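Local coordinates for uncharacterized protein (Nostoc punctiforme, PDB 2QDR) that is of unknown function but has a double-stranded beta-helix fold of the cupin type and may act as a dioxygenase, at residues A[55-58]-A[59-62]; A[128-131]-A[132-135]; A[207-210]-A[211-214]; A[248-252]-A[253-257]. All blocks are in the same frame, centred on the assembly; numbering follows the deposited sequence. Where two conformers were deposited one is given.

Interaction 1: residues A[55-58]-A[59-62]; sequences FFDT and NTVM
Asp57 and Asn59 meet where the chain leaves its strand and turns. CG of Asp57 stands trans to the backbone N (chi1 -174°), on the side of its own carbonyl carbon. This lays the carboxylate against the residues that follow. Asp57 OD1 takes the backbone N-H of Asn59 at 3.1 Å, which makes an Asx turn. The N-H arrives from above the carboxylate plane, 68° out of it. The side chain of Asn59 lies near the same group. Its ND2 is also 3.1 Å from Asp57 OD1, but the angle is too poor for a hydrogen bond, and the amide plane is turned 72° from the carboxylate.

The carbonyl of Asp57 is held as well. Thr60 OG1 donates to Asp57 O at 2.9 Å, somewhat tilted from the carbonyl plane. Thr60 N adds a weak bond to the same oxygen at 3.4 Å. One residue further on, Val61 N donates to Thr58 O at 3.2 Å. With an alanine in place of Asp57, the Asn59 N-H would probably be left without its side-chain acceptor and the start of the turn less firmly fixed.

An apolar touch completes the contact: Val61 CG2 lies 3.7 Å from Phe56 CE2, meeting the ring obliquely.

Strand 54-57 is an outermost strand of its sheet within this chain and pairs with strand 260-264, where Tyr261 meets the Phe56 ring. Thr58 OG1 is hydrogen-bonded to Asp259 O. Val61 already touches Arg82 of strand 79-86, so the turn leads from one sheet to the other.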
loop_
_atom_site.group_PDB
_atom_site.type_symbol
_atom_site.label_atom_id
_atom_site.label_comp_id
_atom_site.label_asym_id
_atom_site.label_seq_id
_atom_site.Cartn_x
_atom_site.Cartn_y
_atom_site.Cartn_z
ATOM N N PHE A 55 -9.723 -35.590 17.991
ATOM C CA PHE A 55 -10.104 -34.531 18.904
ATOM C C PHE A 55 -10.587 -35.121 20.218
ATOM O O PHE A 55 -11.311 -36.117 20.211
ATOM C CB PHE A 55 -11.266 -33.709 18.346
ATOM C CG PHE A 55 -11.128 -33.323 16.897
ATOM C CD1 PHE A 55 -9.982 -32.704 16.437
ATOM C CD2 PHE A 55 -12.214 -33.451 16.021
ATOM C CE1 PHE A 55 -9.858 -32.306 15.101
ATOM C CE2 PHE A 55 -12.115 -33.039 14.679
ATOM C CZ PHE A 55 -10.927 -32.470 14.221
ATOM N N PHE A 56 -10.220 -34.503 21.340
ATOM C CA PHE A 56 -10.673 -34.978 22.656
ATOM C C PHE A 56 -10.541 -33.932 23.772
ATOM O O PHE A 56 -9.733 -33.002 23.694
ATOM C CB PHE A 56 -9.962 -36.278 23.067
ATOM C CG PHE A 56 -8.471 -36.191 23.082
ATOM C CD1 PHE A 56 -7.735 -36.510 21.946
ATOM C CD2 PHE A 56 -7.792 -35.833 24.241
ATOM C CE1 PHE A 56 -6.354 -36.456 21.956
ATOM C CE2 PHE A 56 -6.405 -35.773 24.259
ATOM C CZ PHE A 56 -5.684 -36.093 23.118
ATOM N N ASP A 57 -11.364 -34.118 24.801
ATOM C CA ASP A 57 -11.410 -33.262 25.960
ATOM C C ASP A 57 -10.281 -33.701 26.874
ATOM O O ASP A 57 -10.252 -34.853 27.292
ATOM C CB ASP A 57 -12.774 -33.409 26.656
ATOM C CG ASP A 57 -12.986 -32.438 27.821
ATOM O OD1 ASP A 57 -12.131 -31.567 28.096
ATOM O OD2 ASP A 57 -14.051 -32.554 28.471
ATOM N N THR A 58 -9.352 -32.794 27.177
ATOM C CA THR A 58 -8.229 -33.102 28.077
ATOM C C THR A 58 -8.698 -33.312 29.533
ATOM O O THR A 58 -7.994 -33.983 30.297
ATOM C CB THR A 58 -7.101 -32.037 28.019
ATOM O OG1 THR A 58 -7.606 -30.741 28.386
ATOM C CG2 THR A 58 -6.500 -31.978 26.618
ATOM N N ASN A 59 -9.858 -32.751 29.908
ATOM C CA ASN A 59 -10.430 -32.945 31.244
ATOM C C ASN A 59 -10.633 -34.436 31.538
ATOM O O ASN A 59 -10.335 -34.888 32.635
ATOM C CB ASN A 59 -11.789 -32.242 31.406
ATOM C CG ASN A 59 -11.710 -30.717 31.356
ATOM O OD1 ASN A 59 -10.784 -30.099 31.860
ATOM N ND2 ASN A 59 -12.742 -30.109 30.804
ATOM N N THR A 60 -11.119 -35.185 30.542
ATOM C CA THR A 60 -11.385 -36.631 30.669
ATOM C C THR A 60 -10.141 -37.536 30.519
ATOM O O THR A 60 -10.243 -38.747 30.738
ATOM C CB THR A 60 -12.467 -37.095 29.662
ATOM O OG1 THR A 60 -11.986 -36.944 28.320
ATOM C CG2 THR A 60 -13.751 -36.288 29.848
ATOM N N VAL A 61 -8.992 -36.976 30.124
ATOM C CA VAL A 61 -7.755 -37.746 30.017
ATOM C C VAL A 61 -7.334 -37.997 31.447
ATOM O O VAL A 61 -7.449 -37.096 32.287
ATOM C CB VAL A 61 -6.627 -37.007 29.275
ATOM C CG1 VAL A 61 -5.297 -37.790 29.344
ATOM C CG2 VAL A 61 -7.011 -36.743 27.821
HETATM N N MSE A 62 -6.835 -39.202 31.711
HETATM C CA MSE A 62 -6.472 -39.532 33.091
HETATM C C MSE A 62 -5.242 -38.760 33.573
HETATM O O MSE A 62 -4.222 -38.625 32.896
HETATM C CB MSE A 62 -6.328 -41.032 33.338
HETATM C CG MSE A 62 -6.159 -41.307 34.832
HETATM SE SE MSE A 62 -6.857 -42.996 35.377
HETATM C CE MSE A 62 -8.778 -42.728 34.927
#

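Interaction 2: residues A[128-131]-A[132-135]; sequences QLNK and HSYS
Asn130 and Ser133 close a type II beta turn, with Ser133 N donating to Asn130 O at 3.0 Å and His132 taking the positive phi (66°) expected at the third position. In this cupin-type beta fold the turn joins strand 127-129 to strand 133-137. These strands pair with different partners, so the turn passes the chain from one sheet to the next.

The side chain of Ser133 doubles the closing bond. Its OG lies beside its own backbone N (chi1 -64°), which brings the hydroxyl back to the same carbonyl. Ser133 OG donates to Asn130 O at 3.0 Å, from well above the carbonyl plane. One oxygen is thus gripped twice, both donors coming from the same face of its plane. Asn130 OD1 also lies close, 2.8 Å from Ser133 OG. This amide oxygen accepts a hydrogen bond from Lys190 NZ.

Lys131 and His132 run side by side and point the same way. The extended lysine passes the imidazole obliquely, with Lys131 CG 3.3 Å from His132 CD2. Both reach a neighbouring subunit: Lys131 NZ forms a salt bridge with its Asp276, and the His132 ring meets its His227 nearly at right angles.

Leu129 lies along Ser133 and Ser135 of the other strand. It also packs on Ile122, Val117 and Ala186, in a buried setting between strands. Its CD2 rests 3.7 Å from Ser133 CB, while its other methyl, Leu129 CD1, reaches along to Ser135 CB at 4.1 Å.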
loop_
_atom_site.group_PDB
_atom_site.type_symbol
_atom_site.label_atom_id
_atom_site.label_comp_id
_atom_site.label_asym_id
_atom_site.label_seq_id
_atom_site.Cartn_x
_atom_site.Cartn_y
_atom_site.Cartn_z
ATOM N N GLN A 128 8.935 -14.005 35.327
ATOM C CA GLN A 128 7.594 -14.527 35.592
ATOM C C GLN A 128 6.965 -14.945 34.284
ATOM O O GLN A 128 7.211 -14.336 33.259
ATOM C CB GLN A 128 6.620 -13.497 36.180
ATOM C CG GLN A 128 6.919 -12.887 37.542
ATOM C CD GLN A 128 5.760 -11.983 38.027
ATOM O OE1 GLN A 128 4.744 -11.820 37.344
ATOM N NE2 GLN A 128 5.923 -11.396 39.204
ATOM N N LEU A 129 6.126 -15.966 34.341
ATOM C CA LEU A 129 5.381 -16.463 33.200
ATOM C C LEU A 129 3.964 -16.613 33.714
ATOM O O LEU A 129 3.616 -17.653 34.272
ATOM C CB LEU A 129 5.928 -17.795 32.708
ATOM C CG LEU A 129 7.320 -17.866 32.102
ATOM C CD1 LEU A 129 7.652 -19.306 31.771
ATOM C CD2 LEU A 129 7.393 -17.042 30.866
ATOM N N ASN A 130 3.170 -15.552 33.581
ATOM C CA ASN A 130 1.772 -15.544 34.041
ATOM C C ASN A 130 0.866 -16.160 32.958
ATOM O O ASN A 130 1.372 -16.816 32.056
ATOM C CB ASN A 130 1.334 -14.123 34.497
ATOM C CG ASN A 130 1.220 -13.117 33.349
ATOM O OD1 ASN A 130 1.824 -13.279 32.279
ATOM N ND2 ASN A 130 0.456 -12.047 33.589
ATOM N N LYS A 131 -0.451 -15.965 33.059
ATOM C CA LYS A 131 -1.423 -16.498 32.098
ATOM C C LYS A 131 -1.024 -16.259 30.629
ATOM O O LYS A 131 -0.767 -15.128 30.225
ATOM C CB LYS A 131 -2.809 -15.882 32.390
ATOM C CG LYS A 131 -3.941 -16.333 31.473
ATOM C CD LYS A 131 -5.266 -15.672 31.789
ATOM C CE LYS A 131 -6.337 -16.142 30.818
ATOM N NZ LYS A 131 -7.607 -15.403 31.003
ATOM N N HIS A 132 -0.940 -17.343 29.864
ATOM C CA HIS A 132 -0.601 -17.330 28.420
ATOM C C HIS A 132 0.847 -16.872 28.105
ATOM O O HIS A 132 1.141 -16.440 26.987
ATOM C CB HIS A 132 -1.666 -16.531 27.636
ATOM C CG HIS A 132 -3.035 -17.143 27.681
ATOM N ND1 HIS A 132 -3.902 -17.075 26.616
ATOM C CD2 HIS A 132 -3.640 -17.935 28.600
ATOM C CE1 HIS A 132 -5.024 -17.702 26.924
ATOM N NE2 HIS A 132 -4.888 -18.242 28.121
ATOM N N SER A 133 1.746 -16.983 29.085
ATOM C CA SER A 133 3.150 -16.645 28.871
ATOM C C SER A 133 3.775 -17.916 28.285
ATOM O O SER A 133 3.310 -19.023 28.566
ATOM C CB SER A 133 3.834 -16.180 30.144
ATOM O OG SER A 133 3.236 -14.979 30.599
ATOM N N TYR A 134 4.804 -17.736 27.468
ATOM C CA TYR A 134 5.473 -18.818 26.764
ATOM C C TYR A 134 6.968 -18.781 26.900
ATOM O O TYR A 134 7.553 -17.707 27.006
ATOM C CB TYR A 134 5.134 -18.715 25.259
ATOM C CG TYR A 134 5.910 -19.648 24.345
ATOM C CD1 TYR A 134 5.579 -20.989 24.259
ATOM C CD2 TYR A 134 6.974 -19.183 23.570
ATOM C CE1 TYR A 134 6.292 -21.854 23.456
ATOM C CE2 TYR A 134 7.688 -20.040 22.748
ATOM C CZ TYR A 134 7.343 -21.381 22.696
ATOM O OH TYR A 134 8.026 -22.262 21.884
ATOM N N SER A 135 7.576 -19.963 26.866
ATOM C CA SER A 135 9.023 -20.100 26.906
ATOM C C SER A 135 9.470 -21.305 26.097
ATOM O O SER A 135 8.788 -22.333 26.100
ATOM C CB SER A 135 9.562 -20.255 28.328
ATOM O OG SER A 135 10.967 -20.499 28.286
#

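Interaction 3: residues A[207-210]-A[211-214]; sequences KKWL and RKDI
Lys212 lies over the face of Trp209 although they are three residues apart on one strand. In a regular strand such residues would point to opposite sides. A classic beta bulge explains the exception: Leu210 and Arg211 both face Val219 of the next strand, which brings Lys212 round to the side of Trp209.

The lysine chain bends at chi3 (-65°), which carries CE across the ring. Lys212 CE sits 3.6 Å from the centroid of the Trp209 six-membered ring, 5° off the normal, a CH-pi contact. Lys212 NZ stands over the same face, 4.5 Å from that centroid, in a cation-pi contact. At the edge of the indole, in its plane, Arg211 O lies 3.5 Å from Trp209 CE3.

Replacing the indole of Trp209 by a serine side chain would probably take away the surface under the Lys212 methylenes and leave its ammonium group freer to swing.

Arg211 points the other way. Its NH1 forms a salt bridge with Asp213 OD1 at 3.1 Å, though the hydrogen bond in it is weak, and its NH2 pairs with Glu114.

Strand 205-212 runs between strands 195-196 and 218-224. Trp220 of the latter meets the Trp209 ring. Val292 of a neighbouring subunit packs on both Trp209 and Lys212, so this contact lies at a subunit interface.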
loop_
_atom_site.group_PDB
_atom_site.type_symbol
_atom_site.label_atom_id
_atom_site.label_comp_id
_atom_site.label_asym_id
_atom_site.label_seq_id
_atom_site.Cartn_x
_atom_site.Cartn_y
_atom_site.Cartn_z
ATOM N N LYS A 207 -3.298 -13.979 13.928
ATOM C CA LYS A 207 -2.262 -14.854 14.419
ATOM C C LYS A 207 -1.233 -14.125 15.291
ATOM O O LYS A 207 -0.989 -12.933 15.103
ATOM C CB LYS A 207 -1.600 -15.398 13.149
ATOM C CG LYS A 207 -0.839 -16.701 13.179
ATOM C CD LYS A 207 -0.221 -16.892 11.772
ATOM C CE LYS A 207 0.418 -18.259 11.508
ATOM N NZ LYS A 207 -0.573 -19.325 11.208
ATOM N N LYS A 208 -0.678 -14.834 16.273
ATOM C CA LYS A 208 0.386 -14.319 17.145
ATOM C C LYS A 208 1.517 -15.318 17.162
ATOM O O LYS A 208 1.439 -16.318 17.879
ATOM C CB LYS A 208 -0.034 -14.082 18.592
ATOM C CG LYS A 208 -0.689 -12.778 18.884
ATOM C CD LYS A 208 -1.021 -12.704 20.367
ATOM C CE LYS A 208 -1.718 -11.419 20.685
ATOM N NZ LYS A 208 -1.977 -11.227 22.131
ATOM N N TRP A 209 2.563 -15.059 16.384
ATOM C CA TRP A 209 3.715 -15.956 16.371
ATOM C C TRP A 209 4.497 -15.930 17.671
ATOM O O TRP A 209 4.863 -14.867 18.148
ATOM C CB TRP A 209 4.684 -15.606 15.244
ATOM C CG TRP A 209 4.226 -16.045 13.935
ATOM C CD1 TRP A 209 3.410 -15.381 13.077
ATOM C CD2 TRP A 209 4.564 -17.273 13.312
ATOM N NE1 TRP A 209 3.216 -16.125 11.945
ATOM C CE2 TRP A 209 3.923 -17.295 12.061
ATOM C CE3 TRP A 209 5.354 -18.362 13.689
ATOM C CZ2 TRP A 209 4.037 -18.372 11.186
ATOM C CZ3 TRP A 209 5.480 -19.415 12.820
ATOM C CH2 TRP A 209 4.823 -19.415 11.580
ATOM N N LEU A 210 4.729 -17.109 18.237
ATOM C CA LEU A 210 5.509 -17.263 19.457
ATOM C C LEU A 210 6.921 -17.778 19.140
ATOM O O LEU A 210 7.885 -17.426 19.840
ATOM C CB LEU A 210 4.807 -18.211 20.406
ATOM C CG LEU A 210 3.376 -17.859 20.816
ATOM C CD1 LEU A 210 2.833 -18.960 21.742
ATOM C CD2 LEU A 210 3.278 -16.482 21.468
ATOM N N ARG A 211 7.046 -18.623 18.112
ATOM C CA ARG A 211 8.343 -19.165 17.702
ATOM C C ARG A 211 8.258 -19.704 16.272
ATOM O O ARG A 211 7.247 -20.280 15.894
ATOM C CB ARG A 211 8.802 -20.270 18.652
ATOM C CG ARG A 211 10.213 -20.846 18.349
ATOM C CD ARG A 211 10.581 -21.954 19.333
ATOM N NE ARG A 211 9.661 -23.082 19.173
ATOM C CZ ARG A 211 9.834 -24.127 18.369
ATOM N NH1 ARG A 211 10.928 -24.281 17.622
ATOM N NH2 ARG A 211 8.891 -25.058 18.325
ATOM N N LYS A 212 9.342 -19.548 15.513
ATOM C CA LYS A 212 9.421 -20.001 14.127
ATOM C C LYS A 212 10.692 -20.843 13.908
ATOM O O LYS A 212 11.777 -20.407 14.268
ATOM C CB LYS A 212 9.367 -18.773 13.205
ATOM C CG LYS A 212 9.170 -19.074 11.716
ATOM C CD LYS A 212 9.005 -17.811 10.835
ATOM C CE LYS A 212 7.732 -16.991 11.137
ATOM N NZ LYS A 212 7.595 -15.778 10.264
ATOM N N ASP A 213 10.548 -22.052 13.345
ATOM C CA ASP A 213 11.674 -22.971 13.052
ATOM C C ASP A 213 12.559 -22.412 11.987
ATOM O O ASP A 213 12.188 -21.459 11.299
ATOM C CB ASP A 213 11.209 -24.310 12.447
ATOM C CG ASP A 213 10.396 -25.155 13.380
ATOM O OD1 ASP A 213 10.636 -25.129 14.603
ATOM O OD2 ASP A 213 9.555 -25.920 12.861
ATOM N N ILE A 214 13.719 -23.036 11.817
ATOM C CA ILE A 214 14.629 -22.665 10.749
ATOM C C ILE A 214 13.962 -23.128 9.411
ATOM O O ILE A 214 14.232 -22.553 8.351
ATOM C CB ILE A 214 16.052 -23.234 10.977
ATOM C CG1 ILE A 214 17.088 -22.462 10.128
ATOM C CG2 ILE A 214 16.073 -24.768 10.742
ATOM C CD1 ILE A 214 18.555 -22.667 10.560
#

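Interaction 4: residues A[248-252]-A[253-257]; sequences YCDVG and DYRIV
Arg255 lays its guanidinium flat over one face of the Tyr248 ring. The planes are 14° apart, and Arg255 CZ is 4.1 Å from the ring centroid, a cation-pi stack. A bend at chi3 (-63°) turns the head group onto the ring. Asp250, on the same face of the sheet, grips it near the edge. Arg255 NE donates to Asp250 OD1 at 2.7 Å, on the syn lone pair, as part of a salt bridge; the oxygen is tilted 31° from the guanidinium plane. A weaker bond runs from Arg255 NH2 to Asp250 OD2 at 3.3 Å. The Tyr248 hydroxyl is hydrogen-bonded to Asp276 N.

The two strands form a tight beta hairpin, closed by a type II' turn from Val251 to Tyr254. Gly252 takes the second position with positive phi, which favours glycine. Val251 N donates to Tyr254 O at 2.9 Å, nearly straight onto the carbonyl. Cys249 and Ile256 form the next hydrogen-bonded pair, bonded both ways.

The opposite face carries Val251 and Ile256, where Val251 CG1 meets Ile256 CD1 at 3.6 Å. The side chain of Ile256 also comes within about 3 Å of a bound ligand of unknown identity.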
loop_
_atom_site.group_PDB
_atom_site.type_symbol
_atom_site.label_atom_id
_atom_site.label_comp_id
_atom_site.label_asym_id
_atom_site.label_seq_id
_atom_site.Cartn_x
_atom_site.Cartn_y
_atom_site.Cartn_z
ATOM N N TYR A 248 -15.116 -21.526 21.059
ATOM C CA TYR A 248 -15.303 -22.838 20.438
ATOM C C TYR A 248 -15.133 -22.826 18.944
ATOM O O TYR A 248 -15.084 -21.778 18.319
ATOM C CB TYR A 248 -16.717 -23.407 20.692
ATOM C CG TYR A 248 -17.837 -22.896 19.776
ATOM C CD1 TYR A 248 -18.569 -21.751 20.094
ATOM C CD2 TYR A 248 -18.195 -23.596 18.612
ATOM C CE1 TYR A 248 -19.591 -21.307 19.272
ATOM C CE2 TYR A 248 -19.208 -23.140 17.784
ATOM C CZ TYR A 248 -19.904 -21.995 18.127
ATOM O OH TYR A 248 -20.920 -21.525 17.336
ATOM N N CYS A 249 -15.082 -24.028 18.390
ATOM C CA CYS A 249 -15.019 -24.217 16.948
ATOM C C CYS A 249 -15.520 -25.604 16.580
ATOM O O CYS A 249 -14.957 -26.612 17.006
ATOM C CB CYS A 249 -13.626 -24.010 16.382
ATOM S SG CYS A 249 -13.650 -24.177 14.586
ATOM N N ASP A 250 -16.622 -25.634 15.834
ATOM C CA ASP A 250 -17.205 -26.876 15.364
ATOM C C ASP A 250 -16.356 -27.286 14.192
ATOM O O ASP A 250 -16.078 -26.460 13.342
ATOM C CB ASP A 250 -18.665 -26.727 14.911
ATOM C CG ASP A 250 -19.600 -26.324 16.034
ATOM O OD1 ASP A 250 -19.270 -26.537 17.207
ATOM O OD2 ASP A 250 -20.694 -25.819 15.745
ATOM N N VAL A 251 -15.884 -28.525 14.196
ATOM C CA VAL A 251 -15.099 -29.065 13.094
ATOM C C VAL A 251 -15.817 -30.391 12.794
ATOM O O VAL A 251 -15.651 -31.388 13.494
ATOM C CB VAL A 251 -13.571 -29.124 13.389
ATOM C CG1 VAL A 251 -13.256 -29.728 14.762
ATOM C CG2 VAL A 251 -12.853 -29.856 12.265
ATOM N N GLY A 252 -16.679 -30.350 11.779
ATOM C CA GLY A 252 -17.484 -31.490 11.396
ATOM C C GLY A 252 -18.597 -31.489 12.416
ATOM O O GLY A 252 -19.150 -30.438 12.712
ATOM N N ASP A 253 -18.892 -32.652 12.977
ATOM C CA ASP A 253 -19.941 -32.770 14.010
ATOM C C ASP A 253 -19.348 -32.775 15.453
ATOM O O ASP A 253 -20.079 -33.029 16.404
ATOM C CB ASP A 253 -20.896 -33.961 13.729
ATOM C CG ASP A 253 -20.177 -35.290 13.572
ATOM O OD1 ASP A 253 -18.928 -35.292 13.414
ATOM O OD2 ASP A 253 -20.869 -36.335 13.574
ATOM N N TYR A 254 -18.052 -32.461 15.601
ATOM C CA TYR A 254 -17.383 -32.379 16.897
ATOM C C TYR A 254 -17.245 -30.911 17.231
ATOM O O TYR A 254 -16.906 -30.119 16.353
ATOM C CB TYR A 254 -15.987 -33.009 16.861
ATOM C CG TYR A 254 -15.301 -33.090 18.219
ATOM C CD1 TYR A 254 -14.530 -32.035 18.718
ATOM C CD2 TYR A 254 -15.415 -34.237 19.000
ATOM C CE1 TYR A 254 -13.898 -32.132 19.973
ATOM C CE2 TYR A 254 -14.804 -34.336 20.250
ATOM C CZ TYR A 254 -14.049 -33.292 20.728
ATOM O OH TYR A 254 -13.456 -33.422 21.960
ATOM N N ARG A 255 -17.502 -30.547 18.485
ATOM C CA ARG A 255 -17.368 -29.163 18.936
ATOM C C ARG A 255 -16.191 -29.037 19.903
ATOM O O ARG A 255 -16.253 -29.530 21.034
ATOM C CB ARG A 255 -18.642 -28.639 19.590
ATOM C CG ARG A 255 -18.448 -27.213 20.141
ATOM C CD ARG A 255 -19.684 -26.474 20.584
ATOM N NE ARG A 255 -20.635 -26.221 19.505
ATOM C CZ ARG A 255 -21.647 -25.356 19.574
ATOM N NH1 ARG A 255 -21.888 -24.632 20.671
ATOM N NH2 ARG A 255 -22.437 -25.208 18.516
ATOM N N ILE A 256 -15.147 -28.334 19.456
ATOM C CA ILE A 256 -13.960 -28.100 20.256
ATOM C C ILE A 256 -14.239 -26.889 21.136
ATOM O O ILE A 256 -14.501 -25.829 20.599
ATOM C CB ILE A 256 -12.713 -27.815 19.390
ATOM C CG1 ILE A 256 -12.454 -28.958 18.411
ATOM C CG2 ILE A 256 -11.446 -27.571 20.267
ATOM C CD1 ILE A 256 -11.235 -28.734 17.508
ATOM N N VAL A 257 -14.174 -27.056 22.459
ATOM C CA VAL A 257 -14.381 -25.966 23.433
ATOM C C VAL A 257 -13.156 -25.897 24.346
ATOM O O VAL A 257 -12.234 -26.680 24.162
ATOM C CB VAL A 257 -15.688 -26.121 24.259
ATOM C CG1 VAL A 257 -16.868 -26.111 23.347
ATOM C CG2 VAL A 257 -15.703 -27.403 25.087
#

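The four contacts follow one another along the chain, each closing before the next begins. Interactions 1 and 4 are neighbours, with centres 14 Å apart. There Tyr254 packs on Phe55 and Phe56, so the hairpin 248-257 lies against strand 54-57. Interactions 2 and 3 have centres 16 Å apart and are joined by a probable hydrogen bond from Arg211 NE to Tyr134 OH. Interactions 1 and 3 reach the same seven-stranded sheet, but on opposite sides of the chain's centre, their centres about 26 Å apart. Interactions 2 and 3 also face neighbouring subunits, whereas 1 and 4 touch no other chain of the assembly. Two turns, a bulge and a hairpin thus lie in different parts of the fold.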